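Local coordinates for PKS (PDB 5YDA), which serves as the acyltransferase domain of the splenocin polyketide synthase SpnD, broadly selecting acyl building blocks and probably passing them on to an acyl carrier protein, at residues Gly234-Val239 with Thr266-Thr271; Val239-Asp244 with Arg284-Arg289; Ala258-Val263 with Thr380-Ala385. All coordinates share one frame; numbering follows the deposited sequence.

Interaction 1: Gly234-Val239 with Thr266-Thr271; sequences GATVGV and TVAGDT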
loop_
_atom_site.group_PDB
_atom_site.type_symbol
_atom_site.label_atom_id
_atom_site.label_comp_id
_atom_site.label_asym_id
_atom_site.label_seq_id
_atom_site.Cartn_x
_atom_site.Cartn_y
_atom_site.Cartn_z
ATOM N N GLY A 234 -16.312 1.167 -21.272
ATOM C CA GLY A 234 -15.524 -0.032 -21.477
ATOM C C GLY A 234 -15.520 -0.931 -20.252
ATOM O O GLY A 234 -16.280 -0.743 -19.300
ATOM N N ALA A 235 -14.619 -1.915 -20.279
ATOM C CA ALA A 235 -14.577 -2.926 -19.231
ATOM C C ALA A 235 -13.167 -3.473 -19.093
ATOM O O ALA A 235 -12.334 -3.352 -19.995
ATOM C CB ALA A 235 -15.560 -4.066 -19.507
ATOM N N THR A 236 -12.911 -4.070 -17.935
ATOM C CA THR A 236 -11.613 -4.631 -17.601
ATOM C C THR A 236 -11.832 -6.009 -16.994
ATOM O O THR A 236 -12.755 -6.206 -16.198
ATOM C CB THR A 236 -10.828 -3.730 -16.617
ATOM O OG1 THR A 236 -10.739 -2.401 -17.148
ATOM C CG2 THR A 236 -9.408 -4.262 -16.424
ATOM N N VAL A 237 -10.997 -6.967 -17.390
ATOM C CA VAL A 237 -11.051 -8.310 -16.839
ATOM C C VAL A 237 -9.678 -8.648 -16.281
ATOM O O VAL A 237 -8.657 -8.428 -16.943
ATOM C CB VAL A 237 -11.525 -9.341 -17.887
ATOM C CG1 VAL A 237 -10.610 -9.341 -19.105
ATOM C CG2 VAL A 237 -11.635 -10.748 -17.258
ATOM N N GLY A 238 -9.646 -9.142 -15.044
ATOM C CA GLY A 238 -8.412 -9.652 -14.467
ATOM C C GLY A 238 -8.301 -11.129 -14.793
ATOM O O GLY A 238 -9.234 -11.896 -14.552
ATOM N N VAL A 239 -7.170 -11.518 -15.375
ATOM C CA VAL A 239 -6.932 -12.879 -15.829
ATOM C C VAL A 239 -5.797 -13.464 -15.009
ATOM O O VAL A 239 -4.703 -12.885 -14.952
ATOM C CB VAL A 239 -6.580 -12.931 -17.327
ATOM C CG1 VAL A 239 -6.429 -14.386 -17.779
ATOM C CG2 VAL A 239 -7.624 -12.184 -18.166
ATOM N N THR A 266 -4.217 -7.946 -16.543
ATOM C CA THR A 266 -5.547 -7.414 -16.811
ATOM C C THR A 266 -5.663 -7.016 -18.276
ATOM O O THR A 266 -4.679 -6.621 -18.912
ATOM C CB THR A 266 -5.884 -6.205 -15.921
ATOM O OG1 THR A 266 -4.999 -5.128 -16.248
ATOM C CG2 THR A 266 -5.727 -6.566 -14.457
ATOM N N VAL A 267 -6.878 -7.131 -18.800
ATOM C CA VAL A 267 -7.178 -6.805 -20.186
ATOM C C VAL A 267 -8.381 -5.875 -20.188
ATOM O O VAL A 267 -9.339 -6.089 -19.435
ATOM C CB VAL A 267 -7.450 -8.068 -21.038
ATOM C CG1 VAL A 267 -7.839 -7.678 -22.453
ATOM C CG2 VAL A 267 -6.205 -8.974 -21.079
ATOM N N ALA A 268 -8.309 -4.816 -21.004
ATOM C CA ALA A 268 -9.327 -3.772 -21.031
ATOM C C ALA A 268 -9.707 -3.454 -22.472
ATOM O O ALA A 268 -8.904 -3.614 -23.394
ATOM C CB ALA A 268 -8.830 -2.495 -20.342
ATOM N N GLY A 269 -10.938 -2.988 -22.653
ATOM C CA GLY A 269 -11.409 -2.607 -23.973
ATOM C C GLY A 269 -12.903 -2.388 -23.925
ATOM O O GLY A 269 -13.478 -2.240 -22.839
ATOM N N ASP A 270 -13.537 -2.395 -25.103
ATOM C CA ASP A 270 -14.981 -2.210 -25.063
ATOM C C ASP A 270 -15.645 -3.480 -24.555
ATOM O O ASP A 270 -15.083 -4.574 -24.625
ATOM C CB ASP A 270 -15.546 -1.799 -26.421
ATOM C CG ASP A 270 -15.275 -2.800 -27.490
ATOM O OD1 ASP A 270 -16.112 -3.734 -27.678
ATOM O OD2 ASP A 270 -14.232 -2.620 -28.160
ATOM N N THR A 271 -16.848 -3.316 -24.009
ATOM C CA THR A 271 -17.469 -4.404 -23.268
ATOM C C THR A 271 -17.719 -5.619 -24.154
ATOM O O THR A 271 -17.527 -6.756 -23.712
ATOM C CB THR A 271 -18.757 -3.913 -22.611
ATOM O OG1 THR A 271 -18.457 -2.738 -21.843
ATOM C CG2 THR A 271 -19.302 -4.965 -21.666
#
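Thr236 and Ala268 face each other as a non-hydrogen-bonded pair between antiparallel strands 235-239 and 264-269, and the threonine can be followed outward atom by atom. Its CB lies 4.0 Å from Val267 O. Beyond it the side chain forks. A chi1 of -54° (to OG1) leaves CG2 anti to the backbone N, within 3.5 Å of Val267 O and reaching the CB of Thr266 diagonally across the strands. OG1 swings to the other side, 3.7 Å from the Ala268 methyl, and is hydrogen-bonded to Ala295 O. A beta-branched residue that offers both a methyl and a hydroxyl suits this face, which Thr266 and Ala268 share.

On the opposite face Val237 and Val267 lie side by side, with Val237 CG1 3.9 Å from Val267 CB. Both valines reach Leu277 of helix 271-283, and Val237 also touches Glu278, so this face packs mainly through aliphatic groups against that helix. Between the strands run four backbone bonds, paired at Val237-Val267 and Ala235-Gly269; Val237 N to Val267 O measures 2.8 Å at 167°.

The ladder ends at the Ala235-Gly269 pair; Gly234, just before it, has a positive phi of 81°, which by itself favours glycine, and its CA stands 3.3 Å from Gly269 O. Past Gly269 the chain turns into helix 271-283, whose N-cap is Asp270, with OD1 accepting from Ala273 N.

The two strands are the central pair of a four-stranded sheet in the ferredoxin-like subdomain familiar from acyltransferases. The chemistry of this contact is divided: backbone bonds fix the register, valines pack against the helix, and threonines give the other face a mixed polar character.

Interaction 2: Val239-Asp244 with Arg284-Arg289; sequences VAACAD and RGVPFR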
loop_
_atom_site.group_PDB
_atom_site.type_symbol
_atom_site.label_atom_id
_atom_site.label_comp_id
_atom_site.label_asym_id
_atom_site.label_seq_id
_atom_site.Cartn_x
_atom_site.Cartn_y
_atom_site.Cartn_z
ATOM N N VAL A 239 -7.170 -11.518 -15.375
ATOM C CA VAL A 239 -6.932 -12.879 -15.829
ATOM C C VAL A 239 -5.797 -13.464 -15.009
ATOM O O VAL A 239 -4.703 -12.885 -14.952
ATOM C CB VAL A 239 -6.580 -12.931 -17.327
ATOM C CG1 VAL A 239 -6.429 -14.386 -17.779
ATOM C CG2 VAL A 239 -7.624 -12.184 -18.166
ATOM N N ALA A 240 -6.056 -14.618 -14.387
ATOM C CA ALA A 240 -5.094 -15.303 -13.525
ATOM C C ALA A 240 -4.236 -16.225 -14.383
ATOM O O ALA A 240 -4.349 -17.447 -14.356
ATOM C CB ALA A 240 -5.812 -16.075 -12.425
ATOM N N ALA A 241 -3.408 -15.597 -15.199
ATOM C CA ALA A 241 -2.454 -16.289 -16.041
ATOM C C ALA A 241 -1.443 -15.251 -16.492
ATOM O O ALA A 241 -1.726 -14.050 -16.495
ATOM C CB ALA A 241 -3.124 -16.951 -17.238
ATOM N N CYS A 242 -0.263 -15.721 -16.862
ATOM C CA CYS A 242 0.803 -14.821 -17.270
ATOM C C CYS A 242 0.499 -14.217 -18.630
ATOM O O CYS A 242 -0.273 -14.758 -19.429
ATOM C CB CYS A 242 2.137 -15.540 -17.334
ATOM S SG CYS A 242 2.164 -16.782 -18.603
ATOM N N ALA A 243 1.122 -13.066 -18.882
ATOM C CA ALA A 243 0.811 -12.296 -20.076
ATOM C C ALA A 243 1.069 -13.087 -21.353
ATOM O O ALA A 243 0.343 -12.909 -22.337
ATOM C CB ALA A 243 1.623 -10.999 -20.071
ATOM N N ASP A 244 2.095 -13.950 -21.363
ATOM C CA ASP A 244 2.406 -14.746 -22.552
ATOM C C ASP A 244 1.226 -15.618 -22.968
ATOM O O ASP A 244 0.978 -15.812 -24.164
ATOM C CB ASP A 244 3.638 -15.615 -22.298
ATOM C CG ASP A 244 4.934 -14.823 -22.370
ATOM O OD1 ASP A 244 5.983 -15.356 -21.942
ATOM O OD2 ASP A 244 4.901 -13.668 -22.859
ATOM N N ARG A 284 -10.889 -22.305 -22.678
ATOM C CA ARG A 284 -9.540 -22.803 -22.473
ATOM C C ARG A 284 -9.246 -23.090 -21.003
ATOM O O ARG A 284 -8.097 -23.377 -20.649
ATOM C CB ARG A 284 -8.536 -21.799 -23.045
ATOM C CG ARG A 284 -8.623 -21.665 -24.562
ATOM C CD ARG A 284 -7.995 -20.364 -25.060
ATOM N NE ARG A 284 -7.871 -20.354 -26.516
ATOM C CZ ARG A 284 -8.902 -20.164 -27.336
ATOM N NH1 ARG A 284 -10.112 -19.947 -26.832
ATOM N NH2 ARG A 284 -8.727 -20.183 -28.649
ATOM N N GLY A 285 -10.248 -23.002 -20.133
ATOM C CA GLY A 285 -9.992 -23.229 -18.726
ATOM C C GLY A 285 -9.188 -22.154 -18.021
ATOM O O GLY A 285 -8.706 -22.397 -16.906
ATOM N N VAL A 286 -9.025 -20.973 -18.622
ATOM C CA VAL A 286 -8.236 -19.913 -17.991
ATOM C C VAL A 286 -9.083 -19.183 -16.951
ATOM O O VAL A 286 -10.152 -18.655 -17.287
ATOM C CB VAL A 286 -7.686 -18.939 -19.043
ATOM C CG1 VAL A 286 -6.773 -17.917 -18.385
ATOM C CG2 VAL A 286 -6.927 -19.710 -20.153
ATOM N N PRO A 287 -8.677 -19.138 -15.686
ATOM C CA PRO A 287 -9.477 -18.413 -14.687
ATOM C C PRO A 287 -9.346 -16.904 -14.864
ATOM O O PRO A 287 -8.305 -16.389 -15.283
ATOM C CB PRO A 287 -8.881 -18.869 -13.346
ATOM C CG PRO A 287 -7.441 -19.191 -13.679
ATOM C CD PRO A 287 -7.436 -19.704 -15.114
ATOM N N PHE A 288 -10.427 -16.196 -14.545
ATOM C CA PHE A 288 -10.507 -14.759 -14.780
ATOM C C PHE A 288 -11.636 -14.206 -13.937
ATOM O O PHE A 288 -12.527 -14.941 -13.508
ATOM C CB PHE A 288 -10.762 -14.419 -16.256
ATOM C CG PHE A 288 -12.116 -14.865 -16.767
ATOM C CD1 PHE A 288 -13.238 -14.053 -16.630
ATOM C CD2 PHE A 288 -12.263 -16.100 -17.392
ATOM C CE1 PHE A 288 -14.489 -14.473 -17.097
ATOM C CE2 PHE A 288 -13.507 -16.521 -17.872
ATOM C CZ PHE A 288 -14.620 -15.714 -17.722
ATOM N N ARG A 289 -11.609 -12.895 -13.720
ATOM C CA ARG A 289 -12.750 -12.275 -13.067
ATOM C C ARG A 289 -12.900 -10.857 -13.591
ATOM O O ARG A 289 -11.924 -10.102 -13.650
ATOM C CB ARG A 289 -12.600 -12.288 -11.537
ATOM C CG ARG A 289 -13.883 -11.855 -10.805
ATOM C CD ARG A 289 -13.654 -11.596 -9.311
ATOM N NE ARG A 289 -12.392 -10.893 -9.074
ATOM C CZ ARG A 289 -12.264 -9.566 -9.031
ATOM N NH1 ARG A 289 -13.326 -8.786 -9.208
ATOM N NH2 ARG A 289 -11.077 -9.015 -8.811
#
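An inverse gamma turn centred on Ala240 brings strand 235-239 to its close beside Val286 and Pro287, where the chain enters the outer strand 288-290 of the ferredoxin-like sheet. The turn's own bond, Ala241 N to Val239 O, is weak. Across the contact Ala240 N donates to Pro287 O at 3.0 Å, reaching the oxygen from 36° above its carbonyl plane rather than along a lone pair. Pro287 can accept here although it has no N-H to give, and its ring lies alongside the alanine, CG 3.7 Å from Ala240 CB.

On the inner side Val239 has CG1 anti to its backbone N (chi1 -176°), which directs it onto Val286 CG1 at 3.6 Å. That same Val286 methyl also meets Ala241 CB at 3.9 Å. Val239 and Phe288 form a non-hydrogen-bonded pair, but only Phe288 CB comes near, 4.2 Å from Val239 CA; the ring turns off to pack on Glu278 and Leu281 of helix 271-283. Gly285, with positive phi, ends that helix in a Schellman motif just before Val286.

One tilted hydrogen bond fixes the turn to the loop, and small apolar groups fill in around it, with Ala240 and Pro287 on the exposed side.

Interaction 3: Ala258-Val263 with Thr380-Ala385; sequences AVNSPV and TKLARA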
loop_
_atom_site.group_PDB
_atom_site.type_symbol
_atom_site.label_atom_id
_atom_site.label_comp_id
_atom_site.label_asym_id
_atom_site.label_seq_id
_atom_site.Cartn_x
_atom_site.Cartn_y
_atom_site.Cartn_z
ATOM N N ALA A 258 -2.495 -4.351 -17.759
ATOM C CA ALA A 258 -1.494 -4.491 -16.705
ATOM C C ALA A 258 -0.859 -5.868 -16.793
ATOM O O ALA A 258 -1.540 -6.854 -17.091
ATOM C CB ALA A 258 -2.102 -4.308 -15.302
ATOM N N VAL A 259 0.441 -5.931 -16.519
ATOM C CA VAL A 259 1.139 -7.192 -16.306
ATOM C C VAL A 259 1.603 -7.180 -14.855
ATOM O O VAL A 259 2.606 -6.541 -14.512
ATOM C CB VAL A 259 2.305 -7.381 -17.282
ATOM C CG1 VAL A 259 3.051 -8.691 -17.003
ATOM C CG2 VAL A 259 1.783 -7.360 -18.715
ATOM N N ASN A 260 0.878 -7.895 -13.996
ATOM C CA ASN A 260 0.989 -7.726 -12.553
ATOM C C ASN A 260 1.914 -8.727 -11.870
ATOM O O ASN A 260 2.614 -8.349 -10.926
ATOM C CB ASN A 260 -0.405 -7.788 -11.928
ATOM C CG ASN A 260 -1.225 -6.559 -12.269
ATOM O OD1 ASN A 260 -0.658 -5.530 -12.651
ATOM N ND2 ASN A 260 -2.547 -6.656 -12.166
ATOM N N SER A 261 1.926 -9.993 -12.306
ATOM C CA SER A 261 2.786 -11.040 -11.761
ATOM C C SER A 261 2.759 -12.232 -12.718
ATOM O O SER A 261 1.949 -12.248 -13.662
ATOM C CB SER A 261 2.332 -11.473 -10.363
ATOM O OG SER A 261 1.326 -12.465 -10.460
ATOM N N PRO A 262 3.609 -13.248 -12.520
ATOM C CA PRO A 262 3.570 -14.424 -13.416
ATOM C C PRO A 262 2.212 -15.126 -13.493
ATOM O O PRO A 262 2.039 -15.970 -14.372
ATOM C CB PRO A 262 4.636 -15.355 -12.820
ATOM C CG PRO A 262 5.642 -14.416 -12.220
ATOM C CD PRO A 262 4.792 -13.279 -11.636
ATOM N N VAL A 263 1.247 -14.807 -12.633
ATOM C CA VAL A 263 -0.060 -15.452 -12.699
ATOM C C VAL A 263 -1.179 -14.418 -12.699
ATOM O O VAL A 263 -2.292 -14.713 -12.248
ATOM C CB VAL A 263 -0.264 -16.434 -11.522
ATOM C CG1 VAL A 263 0.706 -17.630 -11.617
ATOM C CG2 VAL A 263 -0.134 -15.705 -10.168
ATOM N N THR A 380 1.263 -7.082 -2.258
ATOM C CA THR A 380 2.152 -8.026 -1.583
ATOM C C THR A 380 2.107 -9.408 -2.240
ATOM O O THR A 380 3.153 -10.042 -2.432
ATOM C CB THR A 380 1.757 -8.107 -0.103
ATOM O OG1 THR A 380 1.945 -6.822 0.493
ATOM C CG2 THR A 380 2.573 -9.152 0.654
ATOM N N LYS A 381 0.906 -9.883 -2.611
ATOM C CA LYS A 381 0.796 -11.175 -3.298
ATOM C C LYS A 381 1.471 -11.135 -4.661
ATOM O O LYS A 381 2.166 -12.088 -5.045
ATOM C CB LYS A 381 -0.668 -11.584 -3.460
ATOM C CG LYS A 381 -1.402 -12.021 -2.196
ATOM C CD LYS A 381 -2.913 -11.863 -2.430
ATOM C CE LYS A 381 -3.743 -13.046 -1.983
ATOM N NZ LYS A 381 -3.943 -13.144 -0.523
ATOM N N LEU A 382 1.272 -10.048 -5.414
ATOM C CA LEU A 382 1.939 -9.921 -6.708
ATOM C C LEU A 382 3.454 -9.942 -6.541
ATOM O O LEU A 382 4.167 -10.585 -7.327
ATOM C CB LEU A 382 1.497 -8.634 -7.414
ATOM C CG LEU A 382 -0.008 -8.449 -7.666
ATOM C CD1 LEU A 382 -0.290 -7.009 -8.179
ATOM C CD2 LEU A 382 -0.564 -9.542 -8.636
ATOM N N ALA A 383 3.962 -9.249 -5.512
ATOM C CA ALA A 383 5.402 -9.211 -5.274
ATOM C C ALA A 383 5.929 -10.589 -4.893
ATOM O O ALA A 383 6.990 -11.002 -5.371
ATOM C CB ALA A 383 5.734 -8.186 -4.182
ATOM N N ARG A 384 5.204 -11.315 -4.034
ATOM C CA ARG A 384 5.643 -12.657 -3.661
ATOM C C ARG A 384 5.671 -13.580 -4.876
ATOM O O ARG A 384 6.591 -14.388 -5.024
ATOM C CB ARG A 384 4.737 -13.228 -2.566
ATOM C CG ARG A 384 4.872 -12.556 -1.202
ATOM C CD ARG A 384 4.603 -13.556 -0.109
ATOM N NE ARG A 384 4.324 -12.941 1.191
ATOM C CZ ARG A 384 3.119 -12.547 1.616
ATOM N NH1 ARG A 384 3.020 -12.016 2.821
ATOM N NH2 ARG A 384 2.010 -12.679 0.859
ATOM N N ALA A 385 4.673 -13.469 -5.759
ATOM C CA ALA A 385 4.657 -14.292 -6.965
ATOM C C ALA A 385 5.839 -13.967 -7.870
ATOM O O ALA A 385 6.512 -14.872 -8.373
ATOM C CB ALA A 385 3.339 -14.103 -7.724
HETATM O O HOH W 1 4.682 -8.811 -9.216
#
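Leu382 lays its forked end against Asn260, the two methyls straddling the asparagine's CB: CD2 at 3.7 Å and CD1 at 3.8 Å. The leucine has the usual helix conformation, with chi1 -57° setting CG anti to the carbonyl carbon and chi2 171° extending the chain, and this carries the fork off helix 378-387 to the end of strand 254-261. Nearer its root, Leu382 CB packs over Asn260 O. Asparagine serves two purposes here: its aliphatic CB takes the leucine, while OD1 is hydrogen-bonded to His199 NE2, next in sequence to Ser200, the probable nucleophile of a GHSLG motif.

Ser261 has its OG in the position between backbone N and carbonyl carbon, chi1 85°. There it accepts a nearly straight bond from Val263 N at 3.2 Å, closing an ST turn that curls the chain after the strand. The same placement brings Ser261 OG 3.8 Å from the Ala385 methyl, a contact without polar character. One helical turn beyond Leu382, Ala385 is small enough to let the serine and the ring of Pro262 approach, with Pro262 CD 4.3 Å from Ala385 CB.

The polar link between the segments is a water, which donates to Asn260 O at 2.7 Å and, weakly, to Leu382 O at 2.6 Å, tying two backbone carbonyls that could not bond to each other.

Asn260 and Ser261 together oppose Ala264 in a classic beta bulge, at the hairpin leading into strand 264-269. Leu382 also touches Ala264 and Phe355 of helix 355-366, while Ala383 turns to Ile359 of that helix. Helix 378-387, which connects the neighbouring parallel strands 369-372 and 394-395 of the large mixed sheet, thus meets an outermost strand of the small antiparallel sheet.

All three contacts reach the four-stranded antiparallel sheet, whose order is 254-261, 264-269, 235-239, 288-290. Interaction 1 joins its middle strands; interaction 2 lies about 12 Å away, centre to centre, shares Val239 and leads to the outer strand 288-290. Interaction 3 lies at the other outer strand, about 18 Å from interaction 1 and 13 Å from interaction 2. Along the chain the segments alternate: 234-239 and 239-244 come first, then 258-263, 266-271, 284-289 and finally 380-385. Interactions 1 and 2 lie within the ferredoxin-like subdomain, whereas interaction 3 joins it to the larger subdomain, probably near the active-site region.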